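Local coordinates for protein predicted component of a thermophile-specific DNA repair system, contains a RAMP domain (Methanopyrus kandleri, PDB 4N0L) that probably binds crRNA as the RAMP-family Csm3 protein of a type III-A CRISPR system, an antiviral defence in which it may also act as an endonuclease, at residues A[187-197]-A[215-223]; A[111-121]-A[237-248]. All blocks are in the same frame, centred on the assembly; numbering follows the deposited sequence.

Interaction 1. Residues A[187-197]-A[215-223]; sequences VFERAGEPTEV and MERVPKGSR
Glu-193 sets its CG between its backbone N and carbonyl carbon (chi1 66°) and then runs extended, which carries OE1 across to Arg-217; Glu-216 reaches back from the facing segment with CG anti to its carbonyl carbon (chi1 -73°) and ends at Thr-195. The two carboxylates work in opposite directions, each holding the other segment's backbone. Arg-217 N donates to Glu-193 OE1 at 2.9 Å, approaching from above the carboxylate plane. Glu-216 OE1 takes the backbone N of Thr-195 at 3.0 Å, also from above its carboxylate plane, and OE2 uses its syn lone pair for Thr-195 OG1, 2.9 Å away. OE1 also has a weak, long ion pair with Arg-40.

Toward the helix the contact becomes mainly apolar. The Pro-219 ring presents CG to Ala-191 CB at 3.8 Å, CB to Val-187 CG1, and CD to Phe-188 CE1 at 3.7 Å. Pro-194, after a cis peptide bond, lays CD over the centre of one face of the Phe-188 ring, while Ser-222 OG sits at the ring's edge, 3.5 Å from CE1. That hydroxyl also donates to Pro-219 O within the type II beta turn 219-222.

Gly-192, with positive phi, closes helix 181-191 in a Schellman motif; residues 193-195 then run beside the short, weakly bonded strand 217-218, which pairs with strand 20-21; Pro-47 of strand 47-48 packs on Phe-188, Pro-194 and Val-218.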
loop_
_atom_site.group_PDB
_atom_site.type_symbol
_atom_site.label_atom_id
_atom_site.label_comp_id
_atom_site.label_asym_id
_atom_site.label_seq_id
_atom_site.Cartn_x
_atom_site.Cartn_y
_atom_site.Cartn_z
ATOM N N VAL A 187 5.003 22.114 -15.112
ATOM C CA VAL A 187 4.015 22.459 -14.091
ATOM C C VAL A 187 4.565 23.436 -13.053
ATOM O O VAL A 187 3.943 24.459 -12.760
ATOM C CB VAL A 187 3.498 21.207 -13.364
ATOM C CG1 VAL A 187 2.475 21.601 -12.306
ATOM C CG2 VAL A 187 2.882 20.239 -14.356
ATOM N N PHE A 188 5.735 23.120 -12.507
ATOM C CA PHE A 188 6.370 23.982 -11.517
ATOM C C PHE A 188 6.760 25.315 -12.144
ATOM O O PHE A 188 6.636 26.368 -11.519
ATOM C CB PHE A 188 7.604 23.306 -10.912
ATOM C CG PHE A 188 7.286 22.226 -9.912
ATOM C CD1 PHE A 188 5.974 21.936 -9.568
ATOM C CD2 PHE A 188 8.304 21.498 -9.315
ATOM C CE1 PHE A 188 5.685 20.947 -8.649
ATOM C CE2 PHE A 188 8.023 20.504 -8.396
ATOM C CZ PHE A 188 6.712 20.227 -8.062
ATOM N N GLU A 189 7.235 25.259 -13.383
ATOM C CA GLU A 189 7.706 26.448 -14.077
ATOM C C GLU A 189 6.550 27.391 -14.422
ATOM O O GLU A 189 6.670 28.607 -14.276
ATOM C CB GLU A 189 8.465 26.051 -15.340
ATOM C CG GLU A 189 9.540 27.038 -15.749
ATOM C CD GLU A 189 10.629 27.171 -14.697
ATOM O OE1 GLU A 189 11.327 26.169 -14.430
ATOM O OE2 GLU A 189 10.792 28.278 -14.141
ATOM N N ARG A 190 5.434 26.821 -14.872
ATOM C CA ARG A 190 4.237 27.598 -15.195
ATOM C C ARG A 190 3.727 28.389 -13.997
ATOM O O ARG A 190 3.211 29.496 -14.149
ATOM C CB ARG A 190 3.120 26.682 -15.697
ATOM C CG ARG A 190 3.136 26.371 -17.186
ATOM C CD ARG A 190 1.851 25.646 -17.580
ATOM N NE ARG A 190 1.999 24.854 -18.800
ATOM C CZ ARG A 190 2.041 25.366 -20.026
ATOM N N ALA A 191 3.885 27.820 -12.807
ATOM C CA ALA A 191 3.340 28.416 -11.593
ATOM C C ALA A 191 4.373 29.266 -10.862
ATOM O O ALA A 191 4.024 30.084 -10.011
ATOM C CB ALA A 191 2.804 27.329 -10.671
ATOM N N GLY A 192 5.644 29.072 -11.196
ATOM C CA GLY A 192 6.718 29.784 -10.531
ATOM C C GLY A 192 6.959 29.257 -9.130
ATOM O O GLY A 192 7.543 29.941 -8.289
ATOM N N GLU A 193 6.514 28.027 -8.885
ATOM C CA GLU A 193 6.659 27.397 -7.577
ATOM C C GLU A 193 6.365 25.900 -7.651
ATOM O O GLU A 193 5.530 25.464 -8.444
ATOM C CB GLU A 193 5.724 28.055 -6.553
ATOM C CG GLU A 193 4.241 27.854 -6.841
ATOM C CD GLU A 193 3.357 28.261 -5.677
ATOM O OE1 GLU A 193 3.853 28.276 -4.530
ATOM O OE2 GLU A 193 2.168 28.566 -5.908
ATOM N N PRO A 194 7.068 25.100 -6.831
ATOM C CA PRO A 194 8.149 25.544 -5.947
ATOM C C PRO A 194 9.479 25.678 -6.685
ATOM O O PRO A 194 9.600 25.208 -7.816
ATOM C CB PRO A 194 8.210 24.428 -4.903
ATOM C CG PRO A 194 7.816 23.224 -5.663
ATOM C CD PRO A 194 6.733 23.684 -6.601
ATOM N N THR A 195 10.461 26.308 -6.049
ATOM C CA THR A 195 11.782 26.454 -6.647
ATOM C C THR A 195 12.758 25.501 -5.971
ATOM O O THR A 195 12.417 24.848 -4.984
ATOM C CB THR A 195 12.309 27.898 -6.538
ATOM O OG1 THR A 195 12.393 28.279 -5.159
ATOM C CG2 THR A 195 11.382 28.859 -7.271
ATOM N N GLU A 196 13.972 25.419 -6.507
ATOM C CA GLU A 196 14.984 24.539 -5.941
ATOM C C GLU A 196 15.449 25.076 -4.591
ATOM O O GLU A 196 16.123 26.103 -4.515
ATOM C CB GLU A 196 16.162 24.397 -6.905
ATOM C CG GLU A 196 17.097 23.242 -6.593
ATOM C CD GLU A 196 18.056 22.954 -7.731
ATOM O OE1 GLU A 196 19.060 23.685 -7.865
ATOM O OE2 GLU A 196 17.804 21.998 -8.495
ATOM N N VAL A 197 15.076 24.373 -3.525
ATOM C CA VAL A 197 15.378 24.806 -2.163
ATOM C C VAL A 197 16.045 23.663 -1.401
ATOM O O VAL A 197 15.424 23.018 -0.554
ATOM C CB VAL A 197 14.111 25.269 -1.406
ATOM C CG1 VAL A 197 14.483 25.871 -0.057
ATOM C CG2 VAL A 197 13.349 26.295 -2.226
ATOM N N MET A 215 6.554 29.536 1.984
ATOM C CA MET A 215 5.216 29.851 1.476
ATOM C C MET A 215 4.993 29.290 0.072
ATOM O O MET A 215 4.141 29.780 -0.670
ATOM C CB MET A 215 4.978 31.366 1.478
ATOM C CG MET A 215 4.074 31.842 2.607
ATOM S SD MET A 215 2.610 32.739 2.042
ATOM C CE MET A 215 3.191 34.431 2.102
ATOM N N GLU A 216 5.755 28.260 -0.286
ATOM C CA GLU A 216 5.608 27.633 -1.595
ATOM C C GLU A 216 4.702 26.415 -1.508
ATOM O O GLU A 216 4.659 25.724 -0.491
ATOM C CB GLU A 216 6.968 27.235 -2.167
ATOM C CG GLU A 216 7.807 28.402 -2.650
ATOM C CD GLU A 216 9.117 27.971 -3.276
ATOM O OE1 GLU A 216 9.400 26.758 -3.260
ATOM O OE2 GLU A 216 9.880 28.843 -3.748
ATOM N N ARG A 217 4.004 26.146 -2.603
ATOM C CA ARG A 217 3.003 25.094 -2.668
ATOM C C ARG A 217 3.262 24.176 -3.853
ATOM O O ARG A 217 4.017 24.523 -4.759
ATOM C CB ARG A 217 1.618 25.717 -2.778
ATOM C CG ARG A 217 1.178 26.442 -1.532
ATOM C CD ARG A 217 -0.198 27.024 -1.732
ATOM N NE ARG A 217 -1.210 25.990 -1.893
ATOM C CZ ARG A 217 -1.769 25.344 -0.877
ATOM N NH1 ARG A 217 -1.396 25.624 0.365
ATOM N NH2 ARG A 217 -2.688 24.419 -1.104
ATOM N N VAL A 218 2.652 22.999 -3.835
ATOM C CA VAL A 218 2.718 22.096 -4.977
ATOM C C VAL A 218 1.462 22.290 -5.824
ATOM O O VAL A 218 0.360 22.013 -5.360
ATOM C CB VAL A 218 2.831 20.625 -4.537
ATOM C CG1 VAL A 218 3.003 19.723 -5.745
ATOM C CG2 VAL A 218 3.993 20.456 -3.579
ATOM N N PRO A 219 1.622 22.781 -7.063
ATOM C CA PRO A 219 0.464 23.094 -7.913
ATOM C C PRO A 219 -0.371 21.871 -8.264
ATOM O O PRO A 219 0.149 20.758 -8.334
ATOM C CB PRO A 219 1.097 23.684 -9.179
ATOM C CG PRO A 219 2.473 24.090 -8.780
ATOM C CD PRO A 219 2.896 23.141 -7.706
ATOM N N LYS A 220 -1.665 22.088 -8.473
ATOM C CA LYS A 220 -2.554 21.044 -8.962
ATOM C C LYS A 220 -2.077 20.586 -10.340
ATOM O O LYS A 220 -1.641 21.401 -11.149
ATOM C CB LYS A 220 -3.996 21.559 -9.011
ATOM C CG LYS A 220 -4.895 20.885 -10.021
ATOM C CD LYS A 220 -6.268 21.526 -10.033
ATOM C CE LYS A 220 -7.145 20.920 -11.111
ATOM N NZ LYS A 220 -8.564 21.351 -10.979
ATOM N N GLY A 221 -2.138 19.283 -10.598
ATOM C CA GLY A 221 -1.669 18.740 -11.859
ATOM C C GLY A 221 -0.239 18.236 -11.792
ATOM O O GLY A 221 0.260 17.633 -12.744
ATOM N N SER A 222 0.421 18.485 -10.664
ATOM C CA SER A 222 1.781 17.999 -10.447
ATOM C C SER A 222 1.818 16.479 -10.477
ATOM O O SER A 222 0.841 15.815 -10.124
ATOM C CB SER A 222 2.333 18.504 -9.115
ATOM O OG SER A 222 2.418 19.918 -9.105
ATOM N N ARG A 223 2.948 15.927 -10.897
ATOM C CA ARG A 223 3.036 14.491 -11.093
ATOM C C ARG A 223 4.301 13.918 -10.468
ATOM O O ARG A 223 5.399 14.448 -10.650
ATOM C CB ARG A 223 2.962 14.165 -12.584
ATOM C CG ARG A 223 1.596 14.478 -13.186
ATOM C CD ARG A 223 1.661 14.617 -14.691
ATOM N NE ARG A 223 0.447 15.213 -15.242
ATOM C CZ ARG A 223 -0.499 14.532 -15.879
ATOM N NH1 ARG A 223 -0.374 13.222 -16.049
ATOM N NH2 ARG A 223 -1.568 15.160 -16.350
#

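Interaction 2. Residues A[111-121]-A[237-248]. With ZN (zinc ion), chain C.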
loop_
_atom_site.group_PDB
_atom_site.type_symbol
_atom_site.label_atom_id
_atom_site.label_comp_id
_atom_site.label_asym_id
_atom_site.label_seq_id
_atom_site.Cartn_x
_atom_site.Cartn_y
_atom_site.Cartn_z
ATOM N N GLU A 111 -9.236 -14.188 6.012
ATOM C CA GLU A 111 -9.746 -14.724 4.751
ATOM C C GLU A 111 -8.858 -15.869 4.280
ATOM O O GLU A 111 -7.662 -15.677 4.049
ATOM C CB GLU A 111 -9.825 -13.638 3.676
ATOM C CG GLU A 111 -10.489 -14.106 2.386
ATOM C CD GLU A 111 -10.709 -12.983 1.390
ATOM O OE1 GLU A 111 -9.707 -12.440 0.876
ATOM O OE2 GLU A 111 -11.882 -12.644 1.120
ATOM N N ASN A 112 -9.453 -17.050 4.129
ATOM C CA ASN A 112 -8.708 -18.281 3.867
ATOM C C ASN A 112 -7.531 -18.460 4.826
ATOM O O ASN A 112 -6.442 -18.872 4.422
ATOM C CB ASN A 112 -8.214 -18.313 2.417
ATOM C CG ASN A 112 -9.346 -18.195 1.413
ATOM O OD1 ASN A 112 -10.438 -18.723 1.624
ATOM N ND2 ASN A 112 -9.088 -17.500 0.311
ATOM N N GLY A 113 -7.763 -18.133 6.094
ATOM C CA GLY A 113 -6.801 -18.394 7.148
ATOM C C GLY A 113 -5.760 -17.319 7.408
ATOM O O GLY A 113 -4.988 -17.427 8.362
ATOM N N THR A 114 -5.726 -16.281 6.577
ATOM C CA THR A 114 -4.716 -15.236 6.736
ATOM C C THR A 114 -5.312 -13.833 6.715
ATOM O O THR A 114 -6.426 -13.621 6.237
ATOM C CB THR A 114 -3.634 -15.319 5.643
ATOM O OG1 THR A 114 -4.237 -15.158 4.353
ATOM C CG2 THR A 114 -2.900 -16.654 5.707
ATOM N N CYS A 115 -4.550 -12.878 7.242
ATOM C CA CYS A 115 -4.982 -11.488 7.318
ATOM C C CYS A 115 -4.403 -10.675 6.165
ATOM O O CYS A 115 -3.187 -10.522 6.063
ATOM C CB CYS A 115 -4.566 -10.871 8.654
ATOM S SG CYS A 115 -5.178 -9.188 8.938
ATOM N N PRO A 116 -5.278 -10.153 5.292
ATOM C CA PRO A 116 -4.875 -9.330 4.145
ATOM C C PRO A 116 -4.101 -8.084 4.562
ATOM O O PRO A 116 -3.101 -7.747 3.931
ATOM C CB PRO A 116 -6.209 -8.947 3.501
ATOM C CG PRO A 116 -7.162 -9.997 3.947
ATOM C CD PRO A 116 -6.734 -10.365 5.331
ATOM N N VAL A 117 -4.574 -7.407 5.603
ATOM C CA VAL A 117 -3.912 -6.210 6.112
ATOM C C VAL A 117 -2.451 -6.464 6.465
ATOM O O VAL A 117 -1.548 -5.816 5.937
ATOM C CB VAL A 117 -4.623 -5.661 7.363
ATOM C CG1 VAL A 117 -3.864 -4.462 7.922
ATOM C CG2 VAL A 117 -6.060 -5.284 7.035
ATOM N N CYS A 118 -2.229 -7.420 7.357
ATOM C CA CYS A 118 -0.899 -7.678 7.898
ATOM C C CYS A 118 0.024 -8.410 6.918
ATOM O O CYS A 118 1.225 -8.142 6.884
ATOM C CB CYS A 118 -1.016 -8.456 9.212
ATOM S SG CYS A 118 -1.783 -7.504 10.564
ATOM N N ARG A 119 -0.519 -9.331 6.126
ATOM C CA ARG A 119 0.314 -10.088 5.191
ATOM C C ARG A 119 0.833 -9.202 4.049
ATOM O O ARG A 119 1.911 -9.447 3.503
ATOM C CB ARG A 119 -0.456 -11.291 4.627
ATOM C CG ARG A 119 -1.351 -10.971 3.437
ATOM C CD ARG A 119 -2.389 -12.055 3.189
ATOM N NE ARG A 119 -3.149 -11.790 1.970
ATOM C CZ ARG A 119 -4.371 -12.256 1.728
ATOM N NH1 ARG A 119 -4.982 -13.023 2.622
ATOM N NH2 ARG A 119 -4.979 -11.953 0.587
ATOM N N ILE A 120 0.069 -8.169 3.702
ATOM C CA ILE A 120 0.444 -7.247 2.630
ATOM C C ILE A 120 1.277 -6.073 3.143
ATOM O O ILE A 120 2.334 -5.761 2.595
ATOM C CB ILE A 120 -0.803 -6.690 1.900
ATOM C CG1 ILE A 120 -1.521 -7.801 1.131
ATOM C CG2 ILE A 120 -0.417 -5.566 0.949
ATOM C CD1 ILE A 120 -2.888 -7.396 0.622
ATOM N N PHE A 121 0.781 -5.413 4.184
ATOM C CA PHE A 121 1.399 -4.183 4.667
ATOM C C PHE A 121 2.291 -4.411 5.892
ATOM O O PHE A 121 2.761 -3.458 6.516
ATOM C CB PHE A 121 0.317 -3.149 4.981
ATOM C CG PHE A 121 -0.478 -2.719 3.775
ATOM C CD1 PHE A 121 0.013 -1.757 2.905
ATOM C CD2 PHE A 121 -1.723 -3.274 3.517
ATOM C CE1 PHE A 121 -0.721 -1.363 1.794
ATOM C CE2 PHE A 121 -2.461 -2.881 2.409
ATOM C CZ PHE A 121 -1.959 -1.926 1.547
ATOM N N GLU A 237 -2.542 -16.525 -2.768
ATOM C CA GLU A 237 -2.961 -15.210 -2.288
ATOM C C GLU A 237 -2.558 -14.089 -3.240
ATOM O O GLU A 237 -2.777 -12.914 -2.948
ATOM C CB GLU A 237 -2.379 -14.932 -0.901
ATOM C CG GLU A 237 -3.133 -15.586 0.242
ATOM C CD GLU A 237 -2.314 -15.665 1.515
ATOM O OE1 GLU A 237 -1.204 -15.093 1.550
ATOM O OE2 GLU A 237 -2.790 -16.286 2.489
ATOM N N LEU A 238 -1.976 -14.457 -4.378
ATOM C CA LEU A 238 -1.443 -13.487 -5.330
ATOM C C LEU A 238 -2.504 -12.517 -5.853
ATOM O O LEU A 238 -2.358 -11.300 -5.734
ATOM C CB LEU A 238 -0.788 -14.213 -6.507
ATOM C CG LEU A 238 -0.445 -13.355 -7.725
ATOM C CD1 LEU A 238 0.585 -12.309 -7.338
ATOM C CD2 LEU A 238 0.060 -14.213 -8.872
ATOM N N GLU A 239 -3.568 -13.061 -6.433
ATOM C CA GLU A 239 -4.617 -12.233 -7.013
ATOM C C GLU A 239 -5.341 -11.431 -5.939
ATOM O O GLU A 239 -5.656 -10.256 -6.138
ATOM C CB GLU A 239 -5.616 -13.086 -7.794
ATOM C CG GLU A 239 -6.786 -12.290 -8.341
ATOM C CD GLU A 239 -7.545 -13.030 -9.418
ATOM O OE1 GLU A 239 -7.353 -14.256 -9.549
ATOM O OE2 GLU A 239 -8.328 -12.381 -10.141
ATOM N N SER A 240 -5.606 -12.075 -4.806
ATOM C CA SER A 240 -6.289 -11.423 -3.697
ATOM C C SER A 240 -5.489 -10.228 -3.190
ATOM O O SER A 240 -6.056 -9.171 -2.910
ATOM C CB SER A 240 -6.534 -12.414 -2.557
ATOM O OG SER A 240 -7.911 -12.736 -2.450
ATOM N N ASP A 241 -4.173 -10.398 -3.089
ATOM C CA ASP A 241 -3.295 -9.325 -2.635
ATOM C C ASP A 241 -3.348 -8.133 -3.587
ATOM O O ASP A 241 -3.435 -6.983 -3.151
ATOM C CB ASP A 241 -1.852 -9.817 -2.510
ATOM C CG ASP A 241 -1.608 -10.612 -1.238
ATOM O OD1 ASP A 241 -2.545 -10.760 -0.425
ATOM O OD2 ASP A 241 -0.465 -11.084 -1.051
ATOM N N LEU A 242 -3.300 -8.418 -4.885
ATOM C CA LEU A 242 -3.351 -7.378 -5.904
ATOM C C LEU A 242 -4.656 -6.598 -5.819
ATOM O O LEU A 242 -4.663 -5.373 -5.949
ATOM C CB LEU A 242 -3.187 -7.981 -7.300
ATOM C CG LEU A 242 -1.817 -8.586 -7.604
ATOM C CD1 LEU A 242 -1.751 -9.074 -9.043
ATOM C CD2 LEU A 242 -0.702 -7.590 -7.313
ATOM N N LYS A 243 -5.754 -7.315 -5.602
ATOM C CA LYS A 243 -7.060 -6.691 -5.424
ATOM C C LYS A 243 -7.061 -5.721 -4.253
ATOM O O LYS A 243 -7.547 -4.597 -4.367
ATOM C CB LYS A 243 -8.141 -7.754 -5.219
ATOM C CG LYS A 243 -9.558 -7.201 -5.260
ATOM C CD LYS A 243 -10.456 -7.886 -4.245
ATOM C CE LYS A 243 -10.546 -9.378 -4.507
ATOM N NZ LYS A 243 -11.177 -10.103 -3.373
ATOM N N TYR A 244 -6.509 -6.163 -3.130
ATOM C CA TYR A 244 -6.508 -5.358 -1.916
ATOM C C TYR A 244 -5.495 -4.218 -1.992
ATOM O O TYR A 244 -5.747 -3.126 -1.485
ATOM C CB TYR A 244 -6.236 -6.245 -0.699
ATOM C CG TYR A 244 -7.337 -7.255 -0.448
ATOM C CD1 TYR A 244 -8.672 -6.912 -0.629
ATOM C CD2 TYR A 244 -7.044 -8.552 -0.042
ATOM C CE1 TYR A 244 -9.683 -7.827 -0.405
ATOM C CE2 TYR A 244 -8.050 -9.476 0.181
ATOM C CZ TYR A 244 -9.368 -9.106 -0.002
ATOM O OH TYR A 244 -10.377 -10.017 0.218
ATOM N N LEU A 245 -4.360 -4.469 -2.636
ATOM C CA LEU A 245 -3.365 -3.425 -2.853
ATOM C C LEU A 245 -3.947 -2.303 -3.712
ATOM O O LEU A 245 -3.846 -1.125 -3.363
ATOM C CB LEU A 245 -2.111 -3.998 -3.512
ATOM C CG LEU A 245 -1.052 -2.964 -3.904
ATOM C CD1 LEU A 245 -0.608 -2.166 -2.684
ATOM C CD2 LEU A 245 0.137 -3.629 -4.579
ATOM N N MET A 246 -4.551 -2.680 -4.836
ATOM C CA MET A 246 -5.227 -1.723 -5.707
ATOM C C MET A 246 -6.337 -1.000 -4.954
ATOM O O MET A 246 -6.488 0.217 -5.075
ATOM C CB MET A 246 -5.807 -2.418 -6.939
ATOM C CG MET A 246 -4.786 -2.891 -7.961
ATOM S SD MET A 246 -3.772 -1.557 -8.621
ATOM C CE MET A 246 -2.754 -2.461 -9.787
ATOM N N SER A 247 -7.114 -1.761 -4.188
ATOM C CA SER A 247 -8.209 -1.203 -3.401
ATOM C C SER A 247 -7.722 -0.141 -2.426
ATOM O O SER A 247 -8.382 0.881 -2.229
ATOM C CB SER A 247 -8.938 -2.306 -2.631
ATOM O OG SER A 247 -9.447 -3.289 -3.515
ATOM N N SER A 248 -6.559 -0.379 -1.826
ATOM C CA SER A 248 -6.009 0.566 -0.864
ATOM C C SER A 248 -5.631 1.864 -1.578
ATOM O O SER A 248 -5.806 2.954 -1.033
ATOM C CB SER A 248 -4.804 -0.034 -0.132
ATOM O OG SER A 248 -3.668 -0.128 -0.977
HETATM ZN ZN ZN C . -3.835 -8.594 10.735
HETATM O O HOH W 1 -10.701 -12.413 -2.283
#
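Helix 116-121 and helix 238-248 cross at right angles (-90°), their axes 10.6 Å apart at the closest point, with Ile-120 and Asp-241 nearest in the backbone. A type I' turn from Glu-111 to Thr-114 leads into the short helix, whose N-cap position is held by Cys-115.

Arg-119 is the centre of a salt-bridge network with Glu-237 and Asp-241. Its chain is extended from CG to NE and brings the guanidinium side-on to Asp-241, where NE (2.7 Å) and NH2 (2.9 Å) both bond to OD1 nearly within the guanidinium plane. NE meets the syn lone pair of that oxygen. Glu-237 lies over one face of the guanidinium, the two planes 6° apart, paired by charge alone at long range, and Pro-116 CA lies over the opposite face. Glu-237 OE2 is bound in turn by Thr-114 OG1 at 2.6 Å, from above the carboxylate plane. Arg-171 forms salt bridges to both acids, and Tyr-230 OH bonds Asp-241 OD2; the charge of Arg-171, with that of Arg-119, would probably favour the ionised form of both.

Tyr-244 points its hydroxyl at Glu-111 OE1, 2.6 Å away on the syn side but 25° out of the carboxylate plane. A water bridges Ser-240 OG and Lys-243 NZ nearby. Pro-116 CB packs 3.7 Å from Tyr-244 CD2, and Ile-120 CD1 reaches Tyr-244 CB. Farther along, Ser-248 OG lies at the edge of the Phe-121 ring, 3.5 Å from CZ.

Cys-115 points away from the interface, and with Cys-118, His-86 and Cys-88 it binds zinc, so the segment carrying two zinc ligands also packs on helix 238-255. Helix 51-69 adds Trp-66 and Phe-62 against Tyr-244, and helices 333-338 and 340-345 pack on another side of helix 238-255.

Overall arrangement
From the N terminus, the chain first meets residues 111-121, where the zinc-binding CxxC pair lies, and then runs through helix 181-191 before either contact is closed. Interaction 1 closes first, when 215-223 returns to 187-197 across a 17-residue link, most of which (200-213) is not modelled. The chain continues through strand 223-231 of the five-stranded antiparallel sheet into helix 238-255, where interaction 2 closes the long loop that contains interaction 1. The two are thus nested, with centres about 36 Å apart and nearest atoms about 17 Å apart. Interaction 1 ties a helix end to the strand region at the periphery; interaction 2 joins the zinc-binding segment to helix 238-255, close to the centre of the molecule.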